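PDB 2CYJ: uncharacterized protein from Pyrococcus horikoshii, which is of unknown function and belongs to the DUF498 (Mth938-like) family. Local coordinates for residues A[23-28]-A[109-114]; A[31-36]-A[54-59]. All blocks are in the same frame, centred on the assembly; numbering follows the deposited sequence.

Contact 1 (A[23-28]-A[109-114]); sequences VIYPSG and RILAII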
loop_
_atom_site.group_PDB
_atom_site.type_symbol
_atom_site.label_atom_id
_atom_site.label_comp_id
_atom_site.label_asym_id
_atom_site.label_seq_id
_atom_site.Cartn_x
_atom_site.Cartn_y
_atom_site.Cartn_z
ATOM N N VAL A 23 -1.362 -2.688 -4.956
ATOM C CA VAL A 23 -0.017 -2.850 -4.441
ATOM C C VAL A 23 0.911 -2.427 -5.579
ATOM O O VAL A 23 0.775 -2.893 -6.713
ATOM C CB VAL A 23 0.275 -4.319 -4.049
ATOM C CG1 VAL A 23 1.723 -4.469 -3.594
ATOM C CG2 VAL A 23 -0.663 -4.744 -2.938
ATOM N N ILE A 24 1.813 -1.496 -5.290
ATOM C CA ILE A 24 2.773 -1.028 -6.277
ATOM C C ILE A 24 4.131 -1.536 -5.804
ATOM O O ILE A 24 4.603 -1.169 -4.720
ATOM C CB ILE A 24 2.807 0.512 -6.363
ATOM C CG1 ILE A 24 1.412 1.046 -6.715
ATOM C CG2 ILE A 24 3.831 0.946 -7.403
ATOM C CD1 ILE A 24 1.248 2.552 -6.507
ATOM N N TYR A 25 4.733 -2.413 -6.597
ATOM C CA TYR A 25 6.035 -2.980 -6.277
ATOM C C TYR A 25 7.163 -2.019 -6.635
ATOM O O TYR A 25 6.979 -1.105 -7.431
ATOM C CB TYR A 25 6.191 -4.307 -7.020
ATOM C CG TYR A 25 5.258 -5.351 -6.465
ATOM C CD1 TYR A 25 5.625 -6.096 -5.347
ATOM C CD2 TYR A 25 3.974 -5.531 -6.988
ATOM C CE1 TYR A 25 4.751 -6.986 -4.755
ATOM C CE2 TYR A 25 3.077 -6.432 -6.391
ATOM C CZ TYR A 25 3.486 -7.152 -5.270
ATOM O OH TYR A 25 2.639 -8.039 -4.643
ATOM N N PRO A 26 8.354 -2.208 -6.038
ATOM C CA PRO A 26 9.513 -1.345 -6.303
ATOM C C PRO A 26 9.817 -1.125 -7.780
ATOM O O PRO A 26 10.277 -0.047 -8.165
ATOM C CB PRO A 26 10.655 -2.071 -5.591
ATOM C CG PRO A 26 9.973 -2.678 -4.424
ATOM C CD PRO A 26 8.669 -3.199 -4.992
ATOM N N SER A 27 9.577 -2.154 -8.588
ATOM C CA SER A 27 9.813 -2.107 -10.031
ATOM C C SER A 27 8.761 -1.308 -10.771
ATOM O O SER A 27 8.926 -1.020 -11.952
ATOM C CB SER A 27 9.798 -3.519 -10.616
ATOM O OG SER A 27 8.518 -4.115 -10.427
ATOM N N GLY A 28 7.664 -0.984 -10.097
ATOM C CA GLY A 28 6.605 -0.249 -10.764
ATOM C C GLY A 28 5.473 -1.163 -11.199
ATOM O O GLY A 28 4.468 -0.694 -11.730
ATOM N N ARG A 109 14.028 1.814 -2.898
ATOM C CA ARG A 109 13.127 0.824 -3.458
ATOM C C ARG A 109 11.904 0.815 -2.556
ATOM O O ARG A 109 11.985 0.498 -1.369
ATOM C CB ARG A 109 13.808 -0.535 -3.485
ATOM C CG ARG A 109 15.030 -0.542 -4.386
ATOM C CD ARG A 109 15.847 -1.789 -4.194
ATOM N NE ARG A 109 16.375 -1.850 -2.837
ATOM C CZ ARG A 109 17.108 -2.851 -2.362
ATOM N NH1 ARG A 109 17.402 -3.884 -3.140
ATOM N NH2 ARG A 109 17.549 -2.813 -1.112
ATOM N N ILE A 110 10.766 1.178 -3.130
ATOM C CA ILE A 110 9.544 1.278 -2.363
ATOM C C ILE A 110 8.435 0.310 -2.737
ATOM O O ILE A 110 8.080 0.178 -3.914
ATOM C CB ILE A 110 8.977 2.706 -2.488
ATOM C CG1 ILE A 110 10.081 3.733 -2.215
ATOM C CG2 ILE A 110 7.845 2.899 -1.512
ATOM C CD1 ILE A 110 9.720 5.141 -2.645
ATOM N N LEU A 111 7.908 -0.365 -1.716
ATOM C CA LEU A 111 6.766 -1.267 -1.853
ATOM C C LEU A 111 5.598 -0.461 -1.266
ATOM O O LEU A 111 5.657 -0.029 -0.111
ATOM C CB LEU A 111 6.969 -2.543 -1.033
ATOM C CG LEU A 111 5.738 -3.461 -0.940
ATOM C CD1 LEU A 111 5.305 -3.964 -2.325
ATOM C CD2 LEU A 111 6.083 -4.635 -0.024
ATOM N N ALA A 112 4.543 -0.240 -2.046
ATOM C CA ALA A 112 3.416 0.544 -1.547
ATOM C C ALA A 112 2.110 -0.230 -1.564
ATOM O O ALA A 112 1.816 -0.920 -2.530
ATOM C CB ALA A 112 3.252 1.825 -2.383
ATOM N N ILE A 113 1.344 -0.130 -0.481
ATOM C CA ILE A 113 0.035 -0.781 -0.399
ATOM C C ILE A 113 -0.916 0.394 -0.253
ATOM O O ILE A 113 -0.814 1.183 0.698
ATOM C CB ILE A 113 -0.069 -1.713 0.815
ATOM C CG1 ILE A 113 0.990 -2.817 0.700
ATOM C CG2 ILE A 113 -1.470 -2.319 0.883
ATOM C CD1 ILE A 113 1.152 -3.647 1.961
ATOM N N ILE A 114 -1.818 0.522 -1.216
ATOM C CA ILE A 114 -2.733 1.650 -1.262
ATOM C C ILE A 114 -4.199 1.296 -1.060
ATOM O O ILE A 114 -4.800 0.588 -1.878
ATOM C CB ILE A 114 -2.597 2.362 -2.632
ATOM C CG1 ILE A 114 -1.117 2.677 -2.922
ATOM C CG2 ILE A 114 -3.480 3.605 -2.674
ATOM C CD1 ILE A 114 -0.452 3.669 -1.958
HETATM O O HOH W 1 10.534 1.810 -6.027
#
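With CG trans to the backbone N (chi1 171°), Leu111 sends its CD1 methyl across to Val23 and Tyr25, at and just past the end of strand 22-24. Val23, whose CG1 is likewise swung opposite its backbone N (chi1 176°), crosses it obliquely, the methyls CG1 of Val23 and CD1 of Leu111 being 3.8 Å apart. Tyr25 runs side by side with Leu111, its ring atom CD1 lying 3.7 Å from Leu111 CD1, while CG1 of Val23 sits over one ring face near the rim. Ile113 extends this apolar face of the sheet beside Val23; on the other face Ile24 packs against Ala112, CB to CB 4.2 Å, and its CD1 reaches Ile114 CG1, with Leu101 of helix 94-104 covering Ile24. Strands 22-24 and 110-115 are antiparallel neighbours in a five-stranded mixed sheet, and Ile24 and Ala112 are a hydrogen-bonded pair between them, next to the non-hydrogen-bonded pair Val23 and Ile113: Ile24 N to Ala112 O and Ala112 N to Ile24 O are both 2.8 Å, each in the carbonyl plane and the second nearly straight at 175°. The pairing stops at Pro26, which has no N-H to offer Ile110 O; instead its CA approaches that oxygen at 3.2 Å and its ring lies against the same carbonyl. A water bridges Pro26 O and Ile110 N. Replacing Pro26 by alanine removes the ring atoms CG and CD, which would probably strip the packing from the Ile110 carbonyl and leave the backbone freer to turn. Beyond, Tyr25 to Gly28 make a type I turn, closed by Gly28 N bonding to Tyr25 O.

Contact 2 (A[31-36]-A[54-59]); sequences ERRMKE and EKYLVE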
loop_
_atom_site.group_PDB
_atom_site.type_symbol
_atom_site.label_atom_id
_atom_site.label_comp_id
_atom_site.label_asym_id
_atom_site.label_seq_id
_atom_site.Cartn_x
_atom_site.Cartn_y
_atom_site.Cartn_z
ATOM N N GLU A 31 -0.368 -4.547 -8.881
ATOM C CA GLU A 31 -1.278 -5.680 -8.730
ATOM C C GLU A 31 -2.420 -5.273 -7.816
ATOM O O GLU A 31 -2.318 -4.305 -7.057
ATOM C CB GLU A 31 -0.594 -6.881 -8.078
ATOM C CG GLU A 31 0.426 -7.616 -8.914
ATOM C CD GLU A 31 0.673 -9.008 -8.362
ATOM O OE1 GLU A 31 -0.286 -9.604 -7.831
ATOM O OE2 GLU A 31 1.810 -9.513 -8.466
ATOM N N ARG A 32 -3.511 -6.024 -7.868
ATOM C CA ARG A 32 -4.628 -5.721 -6.996
ATOM C C ARG A 32 -4.239 -6.134 -5.573
ATOM O O ARG A 32 -3.460 -7.072 -5.370
ATOM C CB ARG A 32 -5.883 -6.487 -7.439
ATOM C CG ARG A 32 -5.789 -7.995 -7.294
ATOM C CD ARG A 32 -7.136 -8.666 -7.573
ATOM N NE ARG A 32 -8.106 -8.395 -6.518
ATOM C CZ ARG A 32 -8.192 -9.079 -5.378
ATOM N NH1 ARG A 32 -7.372 -10.095 -5.130
ATOM N NH2 ARG A 32 -9.099 -8.736 -4.476
ATOM N N ARG A 33 -4.751 -5.411 -4.589
ATOM C CA ARG A 33 -4.477 -5.761 -3.211
ATOM C C ARG A 33 -5.373 -6.949 -2.848
ATOM O O ARG A 33 -6.582 -6.922 -3.114
ATOM C CB ARG A 33 -4.793 -4.587 -2.279
ATOM C CG ARG A 33 -4.554 -4.914 -0.819
ATOM C CD ARG A 33 -5.157 -3.904 0.140
ATOM N NE ARG A 33 -5.182 -4.501 1.473
ATOM C CZ ARG A 33 -5.998 -4.145 2.457
ATOM N NH1 ARG A 33 -6.879 -3.167 2.291
ATOM N NH2 ARG A 33 -5.962 -4.812 3.599
ATOM N N MET A 34 -4.796 -7.991 -2.252
ATOM C CA MET A 34 -5.590 -9.158 -1.879
ATOM C C MET A 34 -6.111 -8.937 -0.462
ATOM O O MET A 34 -5.803 -9.673 0.478
ATOM C CB MET A 34 -4.735 -10.425 -1.911
ATOM C CG MET A 34 -4.102 -10.633 -3.270
ATOM S SD MET A 34 -3.421 -12.292 -3.455
ATOM C CE MET A 34 -2.059 -12.176 -2.417
ATOM N N LYS A 35 -6.933 -7.909 -0.326
ATOM C CA LYS A 35 -7.459 -7.553 0.970
ATOM C C LYS A 35 -8.325 -8.636 1.581
ATOM O O LYS A 35 -8.483 -8.686 2.805
ATOM C CB LYS A 35 -8.199 -6.214 0.903
ATOM C CG LYS A 35 -9.539 -6.208 0.225
ATOM C CD LYS A 35 -10.129 -4.813 0.387
ATOM C CE LYS A 35 -11.494 -4.710 -0.223
ATOM N NZ LYS A 35 -11.955 -3.294 -0.230
ATOM N N GLU A 36 -8.865 -9.520 0.745
ATOM C CA GLU A 36 -9.685 -10.607 1.260
ATOM C C GLU A 36 -8.898 -11.452 2.272
ATOM O O GLU A 36 -9.483 -12.064 3.160
ATOM C CB GLU A 36 -10.193 -11.497 0.117
ATOM C CG GLU A 36 -9.110 -12.116 -0.760
ATOM C CD GLU A 36 -8.592 -11.178 -1.842
ATOM O OE1 GLU A 36 -9.033 -10.009 -1.906
ATOM O OE2 GLU A 36 -7.734 -11.631 -2.630
ATOM N N GLU A 54 2.729 -10.818 3.788
ATOM C CA GLU A 54 3.728 -11.755 3.307
ATOM C C GLU A 54 3.588 -12.030 1.814
ATOM O O GLU A 54 4.583 -12.303 1.141
ATOM C CB GLU A 54 3.636 -13.061 4.112
ATOM C CG GLU A 54 4.731 -14.094 3.824
ATOM C CD GLU A 54 4.419 -15.006 2.646
ATOM O OE1 GLU A 54 3.246 -15.072 2.219
ATOM O OE2 GLU A 54 5.354 -15.679 2.158
ATOM N N LYS A 55 2.364 -11.947 1.290
ATOM C CA LYS A 55 2.140 -12.192 -0.136
ATOM C C LYS A 55 2.786 -11.124 -1.011
ATOM O O LYS A 55 2.989 -11.345 -2.203
ATOM C CB LYS A 55 0.641 -12.241 -0.478
ATOM C CG LYS A 55 -0.173 -13.286 0.267
ATOM C CD LYS A 55 0.340 -14.682 -0.013
ATOM C CE LYS A 55 -0.527 -15.715 0.673
ATOM N NZ LYS A 55 -0.098 -17.094 0.330
ATOM N N TYR A 56 3.122 -9.975 -0.425
ATOM C CA TYR A 56 3.708 -8.885 -1.198
ATOM C C TYR A 56 5.217 -8.836 -1.105
ATOM O O TYR A 56 5.839 -7.937 -1.670
ATOM C CB TYR A 56 3.121 -7.547 -0.749
ATOM C CG TYR A 56 1.613 -7.544 -0.730
ATOM C CD1 TYR A 56 0.915 -6.906 0.289
ATOM C CD2 TYR A 56 0.882 -8.228 -1.703
ATOM C CE1 TYR A 56 -0.484 -6.955 0.351
ATOM C CE2 TYR A 56 -0.518 -8.277 -1.652
ATOM C CZ TYR A 56 -1.187 -7.641 -0.620
ATOM O OH TYR A 56 -2.555 -7.691 -0.557
ATOM N N LEU A 57 5.807 -9.793 -0.390
ATOM C CA LEU A 57 7.262 -9.857 -0.266
ATOM C C LEU A 57 7.773 -10.636 -1.480
ATOM O O LEU A 57 8.120 -11.827 -1.403
ATOM C CB LEU A 57 7.642 -10.553 1.041
ATOM C CG LEU A 57 6.993 -9.897 2.263
ATOM C CD1 LEU A 57 7.470 -10.631 3.507
ATOM C CD2 LEU A 57 7.363 -8.421 2.353
ATOM N N VAL A 58 7.817 -9.937 -2.607
ATOM C CA VAL A 58 8.204 -10.514 -3.894
ATOM C C VAL A 58 9.482 -9.896 -4.447
ATOM O O VAL A 58 10.305 -10.590 -5.046
ATOM C CB VAL A 58 7.048 -10.325 -4.909
ATOM C CG1 VAL A 58 7.425 -10.888 -6.261
ATOM C CG2 VAL A 58 5.785 -11.015 -4.385
ATOM N N GLU A 59 9.623 -8.585 -4.270
ATOM C CA GLU A 59 10.812 -7.863 -4.699
ATOM C C GLU A 59 11.439 -7.262 -3.449
ATOM O O GLU A 59 10.738 -6.942 -2.482
ATOM C CB GLU A 59 10.453 -6.725 -5.660
ATOM C CG GLU A 59 9.781 -7.179 -6.936
ATOM C CD GLU A 59 9.404 -6.014 -7.841
ATOM O OE1 GLU A 59 8.731 -6.261 -8.864
ATOM O OE2 GLU A 59 9.777 -4.863 -7.527
#
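The hydroxyl of Tyr56 has two hydrogen-bond partners: the backbone N-H of Met34 donates to Tyr56 OH over 2.8 Å, and Glu52 OE1 from helix 50-54 is also hydrogen-bonded to it. Met34 N comes in at the ring edge, close to the ring plane, but its bond is bent, 140° at the hydrogen. CG of Arg33 lies 3.4 Å from Tyr56 OH. That CG stands opposite the backbone N (chi1 179°), and the chain continues extended to NE, carrying the guanidinium past the tyrosine to Glu52, with Asp21 and the Ser45 carbonyl as further partners; its plane is turned 71° from the ring. Glu52 thus meets both Tyr56 OH and Arg33 NE. One face of the Arg33 guanidinium is covered by CB of Lys35, 3.4 Å above its centre. Further out, Met34 crosses Lys55 at about a right angle. Its bend at chi3 turns the CE methyl against CB and CG of Lys55, while Met34 CE is 4.3 Å from Tyr56 CE2. Within 31-36, Arg32 forms a salt bridge with Glu36, held end-on, Arg32 NH1 to Glu36 OE2 and Arg32 NH2 to Glu36 OE1, the latter pair 2.9 Å apart. An inverse gamma turn centred on Met34 and the type I turn from Glu54 to Leu57 are thus joined through the hydroxyl of a buried tyrosine, linking the end of the edge strand 30-32 to the loop before strand 63-68.

How the contacts relate
From the N terminus, the chain first forms the three-stranded sheet 3-18 and then enters strand 22-24, where contact 1 begins. The turn after it reverses the chain into strand 30-32, its neighbour in the five-stranded sheet through the Val23 and Glu31 backbones, and contact 2 starts there. Contact 2 closes a short loop holding helices 36-42 and 50-54; contact 1 closes only at strand 110-115, near the C terminus, so the shorter loop lies wholly within the longer. They meet directly: Ser27 OG lies 2.7 Å from Glu59 OE1, a probable hydrogen bond, and Tyr25 touches Tyr56, tying the loop 54-59 to the sheet.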